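Local coordinates for protein transport protein HOFQ (Aggregatibacter actinomycetemcomitans, PDB 2Y3M) that is a secretin of the competence system whose extra-membranous domains bind DNA, probably as part of DNA uptake across the outer membrane, at residues Q104-S118 and F140-P153. Sequence-based numbering, arbitrary orientation.
Unlike the reference sequence in segment 104-118: N106 (reference Thr).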
ATOM      1  N   GLN B 104      42.358   5.734 -12.126  1.00 80.11           N
ATOM      2  CA  GLN B 104      42.057   6.619 -11.010  1.00 78.16           C
ATOM      3  C   GLN B 104      40.698   7.284 -11.183  1.00 70.40           C
ATOM      4  O   GLN B 104      40.429   7.910 -12.211  1.00 67.01           O
ATOM      5  CB  GLN B 104      43.152   7.684 -10.857  1.00 81.34           C
ATOM      6  CG  GLN B 104      42.858   8.773  -9.813  1.00 80.19           C
ATOM      7  CD  GLN B 104      42.784   8.242  -8.388  1.00 84.20           C
ATOM      8  OE1 GLN B 104      43.606   7.424  -7.970  1.00 91.63           O
ATOM      9  NE2 GLN B 104      41.800   8.716  -7.633  1.00 80.29           N
ATOM     10  N   LEU B 105      39.847   7.135 -10.172  1.00 68.41           N
ATOM     11  CA  LEU B 105      38.574   7.844 -10.119  1.00 61.66           C
ATOM     12  C   LEU B 105      38.596   8.873  -8.992  1.00 61.13           C
ATOM     13  O   LEU B 105      39.067   8.582  -7.887  1.00 65.34           O
ATOM     14  CB  LEU B 105      37.401   6.874  -9.925  1.00 60.09           C
ATOM     15  CG  LEU B 105      37.095   5.807 -10.985  1.00 60.53           C
ATOM     16  CD1 LEU B 105      35.836   5.040 -10.603  1.00 59.53           C
ATOM     17  CD2 LEU B 105      36.955   6.390 -12.391  1.00 56.84           C
ATOM     18  N   ASN B 106      38.098  10.073  -9.287  1.00 56.36           N
ATOM     19  CA  ASN B 106      37.904  11.108  -8.273  1.00 55.54           C
ATOM     20  C   ASN B 106      36.466  11.140  -7.768  1.00 51.29           C
ATOM     21  O   ASN B 106      35.553  10.702  -8.462  1.00 47.93           O
ATOM     22  CB  ASN B 106      38.300  12.485  -8.812  1.00 54.49           C
ATOM     23  CG  ASN B 106      39.803  12.704  -8.818  1.00 60.14           C
ATOM     24  OD1 ASN B 106      40.588  11.800  -8.516  1.00 64.17           O
ATOM     25  ND2 ASN B 106      40.211  13.912  -9.170  1.00 60.26           N
ATOM     26  N   THR B 107      36.283  11.665  -6.560  1.00 52.28           N
ATOM     27  CA  THR B 107      34.971  11.766  -5.924  1.00 49.48           C
ATOM     28  C   THR B 107      34.706  13.198  -5.472  1.00 47.96           C
ATOM     29  O   THR B 107      35.615  13.885  -5.019  1.00 51.43           O
ATOM     30  CB  THR B 107      34.865  10.800  -4.720  1.00 53.31           C
ATOM     31  OG1 THR B 107      35.025   9.456  -5.181  1.00 55.19           O
ATOM     32  CG2 THR B 107      33.512  10.915  -4.038  1.00 51.49           C
ATOM     33  N   ALA B 108      33.459  13.645  -5.607  1.00 43.83           N
ATOM     34  CA  ALA B 108      33.070  14.988  -5.184  1.00 42.77           C
ATOM     35  C   ALA B 108      31.630  15.037  -4.687  1.00 40.29           C
ATOM     36  O   ALA B 108      30.716  14.516  -5.328  1.00 37.50           O
ATOM     37  CB  ALA B 108      33.276  15.991  -6.310  1.00 40.84           C
ATOM     38  N   THR B 109      31.445  15.661  -3.532  1.00 42.11           N
ATOM     39  CA  THR B 109      30.125  15.918  -2.996  1.00 40.51           C
ATOM     40  C   THR B 109      29.756  17.339  -3.365  1.00 38.72           C
ATOM     41  O   THR B 109      30.500  18.275  -3.091  1.00 40.86           O
ATOM     42  CB  THR B 109      30.113  15.771  -1.472  1.00 44.37           C
ATOM     43  OG1 THR B 109      30.452  14.424  -1.124  1.00 47.82           O
ATOM     44  CG2 THR B 109      28.742  16.122  -0.898  1.00 42.98           C
ATOM     45  N   ILE B 110      28.607  17.500  -4.000  1.00 38.96           N
ATOM     46  CA  ILE B 110      28.131  18.829  -4.331  1.00 37.90           C
ATOM     47  C   ILE B 110      26.843  19.107  -3.567  1.00 37.33           C
ATOM     48  O   ILE B 110      25.867  18.364  -3.667  1.00 36.54           O
ATOM     49  CB  ILE B 110      27.999  19.019  -5.859  1.00 36.32           C
ATOM     50  CG1 ILE B 110      29.366  18.772  -6.518  1.00 38.56           C
ATOM     51  CG2 ILE B 110      27.526  20.427  -6.185  1.00 36.35           C
ATOM     52  CD1 ILE B 110      29.310  18.351  -7.961  1.00 38.23           C
ATOM     53  N   LYS B 111      26.876  20.166  -2.766  1.00 38.91           N
ATOM     54  CA  LYS B 111      25.742  20.562  -1.953  1.00 39.53           C
ATOM     55  C   LYS B 111      25.023  21.692  -2.668  1.00 39.06           C
ATOM     56  O   LYS B 111      25.579  22.773  -2.837  1.00 40.48           O
ATOM     57  CB  LYS B 111      26.213  21.035  -0.580  1.00 42.62           C
ATOM     58  CG  LYS B 111      27.010  20.009   0.198  1.00 44.70           C
ATOM     59  CD  LYS B 111      27.422  20.564   1.546  1.00 48.94           C
ATOM     60  CE  LYS B 111      27.925  19.474   2.471  1.00 52.14           C
ATOM     61  NZ  LYS B 111      28.158  20.012   3.849  1.00 57.31           N
ATOM     62  N   LEU B 112      23.787  21.450  -3.087  1.00 38.08           N
ATOM     63  CA  LEU B 112      23.048  22.470  -3.825  1.00 38.73           C
ATOM     64  C   LEU B 112      22.404  23.490  -2.900  1.00 42.14           C
ATOM     65  O   LEU B 112      22.076  23.178  -1.758  1.00 43.50           O
ATOM     66  CB  LEU B 112      22.016  21.829  -4.743  1.00 37.40           C
ATOM     67  CG  LEU B 112      22.611  20.886  -5.786  1.00 34.87           C
ATOM     68  CD1 LEU B 112      21.504  20.105  -6.437  1.00 35.14           C
ATOM     69  CD2 LEU B 112      23.431  21.645  -6.828  1.00 33.63           C
ATOM     70  N   HIS B 113      22.239  24.712  -3.402  1.00 44.50           N
ATOM     71  CA  HIS B 113      21.709  25.817  -2.600  1.00 48.78           C
ATOM     72  C   HIS B 113      20.421  26.406  -3.174  1.00 51.51           C
ATOM     73  O   HIS B 113      19.637  27.013  -2.443  1.00 55.65           O
ATOM     74  CB  HIS B 113      22.760  26.923  -2.443  1.00 51.29           C
ATOM     75  CG  HIS B 113      23.961  26.514  -1.646  1.00 50.73           C
ATOM     76  ND1 HIS B 113      24.066  26.735  -0.290  1.00 53.65           N
ATOM     77  CD2 HIS B 113      25.109  25.899  -2.017  1.00 48.53           C
ATOM     78  CE1 HIS B 113      25.226  26.270   0.141  1.00 53.11           C
ATOM     79  NE2 HIS B 113      25.878  25.761  -0.888  1.00 49.89           N
ATOM     80  N   PHE B 114      20.212  26.244  -4.479  1.00 49.95           N
ATOM     81  CA  PHE B 114      19.064  26.870  -5.140  1.00 53.76           C
ATOM     82  C   PHE B 114      18.262  25.917  -6.021  1.00 52.15           C
ATOM     83  O   PHE B 114      17.037  25.996  -6.067  1.00 55.59           O
ATOM     84  CB  PHE B 114      19.499  28.107  -5.937  1.00 56.92           C
ATOM     85  CG  PHE B 114      20.180  29.157  -5.100  1.00 59.86           C
ATOM     86  CD1 PHE B 114      19.433  30.038  -4.317  1.00 65.18           C
ATOM     87  CD2 PHE B 114      21.569  29.265  -5.090  1.00 57.99           C
ATOM     88  CE1 PHE B 114      20.060  31.006  -3.537  1.00 68.69           C
ATOM     89  CE2 PHE B 114      22.208  30.232  -4.313  1.00 61.52           C
ATOM     90  CZ  PHE B 114      21.452  31.103  -3.537  1.00 66.90           C
ATOM     91  N   ALA B 115      18.956  25.019  -6.711  1.00 47.74           N
ATOM     92  CA  ALA B 115      18.309  24.050  -7.590  1.00 46.53           C
ATOM     93  C   ALA B 115      17.979  22.749  -6.856  1.00 44.57           C
ATOM     94  O   ALA B 115      18.550  22.465  -5.801  1.00 43.41           O
ATOM     95  CB  ALA B 115      19.195  23.771  -8.807  1.00 43.79           C
ATOM     96  N   LYS B 116      17.041  21.981  -7.412  1.00 45.33           N
ATOM     97  CA  LYS B 116      16.807  20.599  -6.995  1.00 43.98           C
ATOM     98  C   LYS B 116      17.762  19.668  -7.741  1.00 39.98           C
ATOM     99  O   LYS B 116      17.943  19.801  -8.959  1.00 39.17           O
ATOM    100  CB  LYS B 116      15.367  20.183  -7.291  1.00 47.95           C
ATOM    101  CG  LYS B 116      14.397  20.370  -6.137  1.00 53.08           C
ATOM    102  CD  LYS B 116      13.013  19.840  -6.493  1.00 58.60           C
ATOM    103  CE  LYS B 116      12.224  20.839  -7.333  1.00 63.50           C
ATOM    104  NZ  LYS B 116      10.936  20.261  -7.819  1.00 69.48           N
ATOM    105  N   ALA B 117      18.359  18.728  -7.005  1.00 38.09           N
ATOM    106  CA  ALA B 117      19.276  17.732  -7.567  1.00 35.49           C
ATOM    107  C   ALA B 117      18.704  17.015  -8.798  1.00 36.01           C
ATOM    108  O   ALA B 117      19.391  16.867  -9.806  1.00 34.46           O
ATOM    109  CB  ALA B 117      19.691  16.725  -6.494  1.00 35.37           C
ATOM    110  N   SER B 118      17.439  16.606  -8.716  1.00 39.07           N
ATOM    111  CA  SER B 118      16.769  15.908  -9.816  1.00 40.93           C
ATOM    112  C   SER B 118      16.606  16.784 -11.060  1.00 41.54           C
ATOM    113  O   SER B 118      16.746  16.296 -12.180  1.00 41.57           O
ATOM    114  CB  SER B 118      15.414  15.368  -9.366  1.00 45.03           C
ATOM    115  OG  SER B 118      14.604  16.417  -8.871  1.00 47.35           O
ATOM    116  N   PHE B 140      22.351  10.854  -5.985  1.00 35.40           N
ATOM    117  CA  PHE B 140      21.775  12.136  -5.579  1.00 35.52           C
ATOM    118  C   PHE B 140      20.464  11.980  -4.824  1.00 37.24           C
ATOM    119  O   PHE B 140      19.848  10.916  -4.848  1.00 37.96           O
ATOM    120  CB  PHE B 140      21.586  13.059  -6.788  1.00 33.48           C
ATOM    121  CG  PHE B 140      20.595  12.551  -7.808  1.00 32.47           C
ATOM    122  CD1 PHE B 140      20.963  11.571  -8.738  1.00 31.31           C
ATOM    123  CD2 PHE B 140      19.301  13.072  -7.854  1.00 32.55           C
ATOM    124  CE1 PHE B 140      20.062  11.115  -9.696  1.00 31.57           C
ATOM    125  CE2 PHE B 140      18.380  12.619  -8.805  1.00 33.22           C
ATOM    126  CZ  PHE B 140      18.759  11.636  -9.731  1.00 32.98           C
ATOM    127  N   ASP B 141      20.038  13.059  -4.172  1.00 38.51           N
ATOM    128  CA  ASP B 141      18.873  13.026  -3.309  1.00 40.79           C
ATOM    129  C   ASP B 141      18.290  14.426  -3.169  1.00 41.58           C
ATOM    130  O   ASP B 141      18.988  15.348  -2.763  1.00 42.69           O
ATOM    131  CB  ASP B 141      19.289  12.489  -1.938  1.00 43.84           C
ATOM    132  CG  ASP B 141      18.127  11.986  -1.127  1.00 46.99           C
ATOM    133  OD1 ASP B 141      17.084  12.667  -1.081  1.00 48.62           O
ATOM    134  OD2 ASP B 141      18.264  10.904  -0.521  1.00 50.42           O
ATOM    135  N   ASP B 142      17.010  14.581  -3.490  1.00 42.08           N
ATOM    136  CA  ASP B 142      16.329  15.879  -3.363  1.00 43.77           C
ATOM    137  C   ASP B 142      16.051  16.321  -1.914  1.00 47.20           C
ATOM    138  O   ASP B 142      15.741  17.497  -1.673  1.00 49.04           O
ATOM    139  CB  ASP B 142      15.020  15.881  -4.164  1.00 43.85           C
ATOM    140  CG  ASP B 142      15.241  16.075  -5.655  1.00 41.93           C
ATOM    141  OD1 ASP B 142      16.393  16.285  -6.082  1.00 39.61           O
ATOM    142  OD2 ASP B 142      14.244  16.023  -6.406  1.00 42.91           O
ATOM    143  N   ARG B 143      16.153  15.386  -0.965  1.00 51.31           N
ATOM    144  CA  ARG B 143      15.897  15.681   0.452  1.00 52.68           C
ATOM    145  C   ARG B 143      17.026  16.515   1.037  1.00 49.80           C
ATOM    146  O   ARG B 143      16.823  17.663   1.430  1.00 49.56           O
ATOM    147  CB  ARG B 143      15.761  14.402   1.276  1.00 56.32           C
ATOM    148  CG  ARG B 143      14.582  13.522   0.962  1.00 62.13           C
ATOM    149  CD  ARG B 143      14.659  12.298   1.852  1.00 68.19           C
ATOM    150  NE  ARG B 143      13.719  11.250   1.465  1.00 75.87           N
ATOM    151  CZ  ARG B 143      13.977  10.286   0.583  1.00 77.92           C
ATOM    152  NH1 ARG B 143      15.155  10.220  -0.031  1.00 72.33           N
ATOM    153  NH2 ARG B 143      13.042   9.382   0.314  1.00 85.90           N
ATOM    154  N   SER B 144      18.213  15.912   1.106  1.00 48.75           N
ATOM    155  CA  SER B 144      19.421  16.596   1.542  1.00 47.62           C
ATOM    156  C   SER B 144      19.953  17.479   0.419  1.00 45.09           C
ATOM    157  O   SER B 144      20.828  18.315   0.634  1.00 45.23           O
ATOM    158  CB  SER B 144      20.480  15.584   1.983  1.00 48.90           C
ATOM    159  OG  SER B 144      20.741  14.636   0.966  1.00 48.06           O
ATOM    160  N   ASN B 145      19.400  17.284  -0.776  1.00 44.47           N
ATOM    161  CA  ASN B 145      19.768  18.026  -1.979  1.00 43.52           C
ATOM    162  C   ASN B 145      21.270  17.978  -2.281  1.00 42.22           C
ATOM    163  O   ASN B 145      21.876  18.978  -2.661  1.00 42.67           O
ATOM    164  CB  ASN B 145      19.225  19.460  -1.933  1.00 44.99           C
ATOM    165  CG  ASN B 145      18.837  19.980  -3.305  1.00 46.15           C
ATOM    166  OD1 ASN B 145      18.566  19.206  -4.225  1.00 46.20           O
ATOM    167  ND2 ASN B 145      18.804  21.297  -3.446  1.00 47.70           N
ATOM    168  N   LEU B 146      21.848  16.792  -2.094  1.00 41.93           N
ATOM    169  CA  LEU B 146      23.258  16.531  -2.368  1.00 41.38           C
ATOM    170  C   LEU B 146      23.404  15.827  -3.710  1.00 39.82           C
ATOM    171  O   LEU B 146      22.496  15.118  -4.141  1.00 40.04           O
ATOM    172  CB  LEU B 146      23.863  15.630  -1.283  1.00 43.01           C
ATOM    173  CG  LEU B 146      23.905  16.067   0.181  1.00 46.57           C
ATOM    174  CD1 LEU B 146      24.188  14.874   1.082  1.00 50.28           C
ATOM    175  CD2 LEU B 146      24.930  17.155   0.419  1.00 47.96           C
ATOM    176  N   LEU B 147      24.551  16.029  -4.356  1.00 39.14           N
ATOM    177  CA  LEU B 147      24.954  15.255  -5.528  1.00 38.03           C
ATOM    178  C   LEU B 147      26.343  14.689  -5.253  1.00 38.29           C
ATOM    179  O   LEU B 147      27.254  15.422  -4.864  1.00 39.66           O
ATOM    180  CB  LEU B 147      25.005  16.133  -6.780  1.00 37.91           C
ATOM    181  CG  LEU B 147      23.779  16.387  -7.660  1.00 39.60           C
ATOM    182  CD1 LEU B 147      23.895  17.747  -8.331  1.00 42.51           C
ATOM    183  CD2 LEU B 147      23.624  15.324  -8.716  1.00 38.91           C
ATOM    184  N   LEU B 148      26.498  13.385  -5.445  1.00 38.27           N
ATOM    185  CA  LEU B 148      27.782  12.718  -5.262  1.00 39.41           C
ATOM    186  C   LEU B 148      28.211  12.149  -6.612  1.00 37.74           C
ATOM    187  O   LEU B 148      27.500  11.329  -7.199  1.00 37.68           O
ATOM    188  CB  LEU B 148      27.655  11.605  -4.216  1.00 42.30           C
ATOM    189  CG  LEU B 148      28.895  10.922  -3.618  1.00 47.10           C
ATOM    190  CD1 LEU B 148      28.517  10.088  -2.389  1.00 51.66           C
ATOM    191  CD2 LEU B 148      29.653  10.051  -4.624  1.00 47.77           C
ATOM    192  N   ILE B 149      29.369  12.584  -7.101  1.00 37.25           N
ATOM    193  CA  ILE B 149      29.866  12.139  -8.398  1.00 35.85           C
ATOM    194  C   ILE B 149      31.185  11.366  -8.313  1.00 37.18           C
ATOM    195  O   ILE B 149      32.095  11.746  -7.577  1.00 39.80           O
ATOM    196  CB  ILE B 149      29.968  13.317  -9.419  1.00 35.25           C
ATOM    197  CG1 ILE B 149      30.601  12.836 -10.735  1.00 34.25           C
ATOM    198  CG2 ILE B 149      30.700  14.510  -8.812  1.00 37.39           C
ATOM    199  CD1 ILE B 149      30.576  13.845 -11.850  1.00 36.05           C
ATOM    200  N   GLN B 150      31.267  10.272  -9.064  1.00 36.45           N
ATOM    201  CA  GLN B 150      32.504   9.506  -9.173  1.00 38.01           C
ATOM    202  C   GLN B 150      32.831   9.215 -10.633  1.00 36.27           C
ATOM    203  O   GLN B 150      32.068   8.536 -11.324  1.00 35.59           O
ATOM    204  CB  GLN B 150      32.423   8.199  -8.382  1.00 40.76           C
ATOM    205  CG  GLN B 150      33.714   7.389  -8.439  1.00 44.03           C
ATOM    206  CD  GLN B 150      33.648   6.078  -7.676  1.00 49.16           C
ATOM    207  OE1 GLN B 150      32.735   5.272  -7.863  1.00 50.10           O
ATOM    208  NE2 GLN B 150      34.633   5.850  -6.826  1.00 54.27           N
ATOM    209  N   ASP B 151      33.968   9.729 -11.091  1.00 36.56           N
ATOM    210  CA  ASP B 151      34.407   9.523 -12.469  1.00 35.50           C
ATOM    211  C   ASP B 151      35.888   9.860 -12.625  1.00 37.51           C
ATOM    212  O   ASP B 151      36.541  10.269 -11.662  1.00 40.38           O
ATOM    213  CB  ASP B 151      33.560  10.374 -13.429  1.00 33.76           C
ATOM    214  CG  ASP B 151      33.442   9.756 -14.809  1.00 33.66           C
ATOM    215  OD1 ASP B 151      34.140   8.754 -15.076  1.00 34.84           O
ATOM    216  OD2 ASP B 151      32.643  10.260 -15.628  1.00 33.52           O
ATOM    217  N   GLU B 152      36.414   9.681 -13.836  1.00 51.49           N
ATOM    218  CA  GLU B 152      37.751  10.162 -14.191  1.00 50.11           C
ATOM    219  C   GLU B 152      37.891  11.636 -13.787  1.00 44.84           C
ATOM    220  O   GLU B 152      36.908  12.372 -13.810  1.00 42.42           O
ATOM    221  CB  GLU B 152      37.994  10.005 -15.693  1.00 53.40           C
ATOM    222  CG  GLU B 152      37.812   8.594 -16.242  1.00 61.58           C
ATOM    223  CD  GLU B 152      37.799   8.557 -17.769  1.00 68.18           C
ATOM    224  OE1 GLU B 152      37.915   9.630 -18.406  1.00 66.27           O
ATOM    225  OE2 GLU B 152      37.670   7.452 -18.336  1.00 76.42           O
ATOM    226  N   PRO B 153      39.105  12.068 -13.396  1.00 44.92           N
ATOM    227  CA  PRO B 153      39.245  13.395 -12.781  1.00 42.62           C
ATOM    228  C   PRO B 153      38.738  14.587 -13.612  1.00 39.99           C
ATOM    229  O   PRO B 153      38.106  15.492 -13.064  1.00 38.24           O
ATOM    230  CB  PRO B 153      40.753  13.507 -12.495  1.00 46.48           C
ATOM    231  CG  PRO B 153      41.391  12.356 -13.201  1.00 49.92           C
ATOM    232  CD  PRO B 153      40.355  11.295 -13.309  1.00 49.27           C
TER
HETATM  233  O   HOH W   1      38.660  15.822 -10.465  1.00 34.12           O
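Strand 106-111, an outermost strand, within this chain, of an antiparallel sheet, pairs with strand 146-151. The extra-membranous domains share a fold with type I KH domains, and this β-α-β-β-α part (106-111, 117-125, 137-141, 146-151, 153-166) is consistent with that; both segments fall in the secretin short-domain family. N106 lies opposite D151, A108 opposite I149 and I110 opposite L147 as hydrogen-bonded pairs, each closed by two backbone bonds. The N-H of I110 meets L147 O at 2.6 Å, almost straight (172°). The middle of the face carrying A108, I110, L147 and I149 is apolar: A108 CB rests 3.9 Å from I149 CG2, and I110 and I149 run side by side; just past the strand end, L112 CD1 meets L147 CD1. Helix 153-166 covers A108, I110 and I149, so small and branched aliphatic residues suit this face. The more exposed face carries T107, T109 and K111 against Q150, L148 and L146; the aliphatic part of K111 lies along L146, CG to CD2 3.5 Å, while its amine leads away.

Beyond the strands, N145 bridges the turn before helix 117-125 with both ends of its amide. N145 ND2 donates to A115 O at 2.6 Å, nearly in the amide plane. N145 OD1 accepts the N-H of A117 at 2.8 Å. D142 then grips the first turn of that helix: OD1 takes the N-H of S118 at 2.9 Å and OD2 the hydroxyl OG of S118 at 2.5 Å, each through its syn lone pair. With S118 chi1 at 57°, OG sits between its own N and carbonyl carbon, where one carboxylate can hold both donors. A117 offers just a methyl, which fits between these polar groups and the F140 ring. Carboxylate and amide oxygens thus satisfy N-H groups at the helix start, where the helix dipole would probably also stabilise the negative charge of D142.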